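Local coordinates for protein CDP-4-keto-6-deoxy-D-glucose-3-dehydrase (Yersinia pseudotuberculosis, PDB 3BB8) that probably acts as a pyridoxal-phosphate-dependent 3-dehydrase on CDP-4-keto-6-deoxy-D-glucose in lipopolysaccharide sugar biosynthesis, at residues A[319-324]-A[333-338]. The protein carries 1 engineered substitution. Residues are numbered along the deposited sequence; the frame is centred on the assembly and turned at random.
Sequences YLKDAL and LPEATE
Lys321 reaches from the last turn of helix 293-323 to the backbone of Pro334, its NZ donating a hydrogen bond of 3.1 Å to Pro334 O. The ammonium group approaches almost head-on to the carbonyl, with a C=O...N angle of 161°. All four torsions of the lysine are near 180°, beginning with CG anti to the backbone N (chi1 -176°), and this extended chain carries NZ from the helix to the loop. On the way its methylenes run past Leu333, CG lying 4.0 Å from Leu333 CD1. The same methyl lies against two backbone carbonyls, 3.6 Å from both Lys321 O and Leu324 O, while Leu333 CD2 packs on Leu324 CB at 3.9 Å. In this aspartate aminotransferase fold the contact joins the C-terminal end of the long helix to the chain leaving edge strand 331-332 of a small antiparallel sheet, away from the cofactor site. Glu335 OE2 stays 5.1 Å from Lys321 NZ, too far for a salt bridge, although its charge may still favour the ammonium. Behind the first shell, Phe347 of the central strand of that sheet touches both Lys321 and Pro334, and Val426 of helix 419-432 packs against Leu324.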
loop_
_atom_site.group_PDB
_atom_site.type_symbol
_atom_site.label_atom_id
_atom_site.label_comp_id
_atom_site.label_asym_id
_atom_site.label_seq_id
_atom_site.Cartn_x
_atom_site.Cartn_y
_atom_site.Cartn_z
ATOM N N TYR A 319 -0.057 34.429 -13.536
ATOM C CA TYR A 319 0.962 35.410 -13.208
ATOM C C TYR A 319 2.298 35.021 -13.848
ATOM O O TYR A 319 2.798 35.707 -14.739
ATOM C CB TYR A 319 1.112 35.494 -11.688
ATOM C CG TYR A 319 2.038 36.585 -11.206
ATOM C CD1 TYR A 319 1.689 37.933 -11.332
ATOM C CD2 TYR A 319 3.254 36.274 -10.603
ATOM C CE1 TYR A 319 2.532 38.944 -10.862
ATOM C CE2 TYR A 319 4.102 37.276 -10.133
ATOM C CZ TYR A 319 3.735 38.608 -10.264
ATOM O OH TYR A 319 4.568 39.598 -9.787
ATOM N N LEU A 320 2.864 33.910 -13.389
ATOM C CA LEU A 320 4.141 33.416 -13.891
ATOM C C LEU A 320 4.234 33.383 -15.412
ATOM O O LEU A 320 5.229 33.831 -15.978
ATOM C CB LEU A 320 4.412 32.016 -13.338
ATOM C CG LEU A 320 5.784 31.414 -13.640
ATOM C CD1 LEU A 320 6.887 32.327 -13.089
ATOM C CD2 LEU A 320 5.868 30.027 -13.016
ATOM N N LYS A 321 3.206 32.853 -16.072
ATOM C CA LYS A 321 3.219 32.767 -17.529
ATOM C C LYS A 321 3.216 34.142 -18.193
ATOM O O LYS A 321 3.845 34.340 -19.233
ATOM C CB LYS A 321 2.019 31.969 -18.044
ATOM C CG LYS A 321 2.050 31.785 -19.556
ATOM C CD LYS A 321 0.776 31.184 -20.104
ATOM C CE LYS A 321 0.831 31.097 -21.616
ATOM N NZ LYS A 321 -0.443 30.621 -22.195
ATOM N N ASP A 322 2.486 35.081 -17.604
ATOM C CA ASP A 322 2.419 36.432 -18.145
ATOM C C ASP A 322 3.815 37.033 -18.079
ATOM O O ASP A 322 4.337 37.539 -19.067
ATOM C CB ASP A 322 1.452 37.287 -17.325
ATOM C CG ASP A 322 1.398 38.722 -17.806
ATOM O OD1 ASP A 322 0.903 38.953 -18.934
ATOM O OD2 ASP A 322 1.862 39.614 -17.061
ATOM N N ALA A 323 4.410 36.962 -16.896
ATOM C CA ALA A 323 5.745 37.478 -16.674
ATOM C C ALA A 323 6.798 36.818 -17.575
ATOM O O ALA A 323 7.687 37.493 -18.100
ATOM C CB ALA A 323 6.119 37.289 -15.222
ATOM N N LEU A 324 6.695 35.505 -17.750
ATOM C CA LEU A 324 7.641 34.739 -18.563
ATOM C C LEU A 324 7.433 34.890 -20.068
ATOM O O LEU A 324 8.159 34.299 -20.868
ATOM C CB LEU A 324 7.554 33.257 -18.188
ATOM C CG LEU A 324 8.764 32.579 -17.547
ATOM C CD1 LEU A 324 9.464 33.512 -16.595
ATOM C CD2 LEU A 324 8.290 31.315 -16.832
ATOM N N LEU A 333 5.906 28.394 -23.713
ATOM C CA LEU A 333 5.104 28.438 -22.497
ATOM C C LEU A 333 3.896 27.509 -22.551
ATOM O O LEU A 333 3.337 27.267 -23.619
ATOM C CB LEU A 333 4.667 29.877 -22.213
ATOM C CG LEU A 333 5.836 30.811 -21.899
ATOM C CD1 LEU A 333 5.338 32.247 -21.789
ATOM C CD2 LEU A 333 6.508 30.378 -20.613
ATOM N N PRO A 334 3.478 26.978 -21.388
ATOM C CA PRO A 334 2.338 26.061 -21.273
ATOM C C PRO A 334 0.984 26.610 -21.712
ATOM O O PRO A 334 0.707 27.804 -21.594
ATOM C CB PRO A 334 2.364 25.668 -19.799
ATOM C CG PRO A 334 2.913 26.883 -19.138
ATOM C CD PRO A 334 4.038 27.283 -20.059
ATOM N N GLU A 335 0.140 25.719 -22.220
ATOM C CA GLU A 335 -1.184 26.105 -22.677
ATOM C C GLU A 335 -2.268 25.118 -22.246
ATOM O O GLU A 335 -2.212 23.923 -22.564
ATOM C CB GLU A 335 -1.186 26.250 -24.202
ATOM C CG GLU A 335 -0.610 27.564 -24.698
ATOM C CD GLU A 335 -0.305 27.546 -26.187
ATOM O OE1 GLU A 335 -1.015 26.842 -26.941
ATOM O OE2 GLU A 335 0.641 28.249 -26.606
ATOM N N ALA A 336 -3.254 25.626 -21.511
ATOM C CA ALA A 336 -4.358 24.802 -21.050
ATOM C C ALA A 336 -5.054 24.204 -22.260
ATOM O O ALA A 336 -5.116 24.827 -23.316
ATOM C CB ALA A 336 -5.339 25.644 -20.253
ATOM N N THR A 337 -5.567 22.990 -22.108
ATOM C CA THR A 337 -6.269 22.319 -23.194
ATOM C C THR A 337 -7.576 23.056 -23.477
ATOM O O THR A 337 -8.229 23.559 -22.560
ATOM C CB THR A 337 -6.551 20.840 -22.832
ATOM O OG1 THR A 337 -5.312 20.123 -22.793
ATOM C CG2 THR A 337 -7.462 20.186 -23.861
ATOM N N GLU A 338 -7.952 23.117 -24.750
ATOM C CA GLU A 338 -9.167 23.817 -25.148
ATOM C C GLU A 338 -10.392 23.392 -24.357
ATOM O O GLU A 338 -10.668 22.200 -24.188
ATOM C CB GLU A 338 -9.451 23.616 -26.635
ATOM C CG GLU A 338 -10.401 24.669 -27.201
ATOM C CD GLU A 338 -11.077 24.227 -28.481
ATOM O OE1 GLU A 338 -10.370 23.783 -29.413
ATOM O OE2 GLU A 338 -12.321 24.329 -28.553
#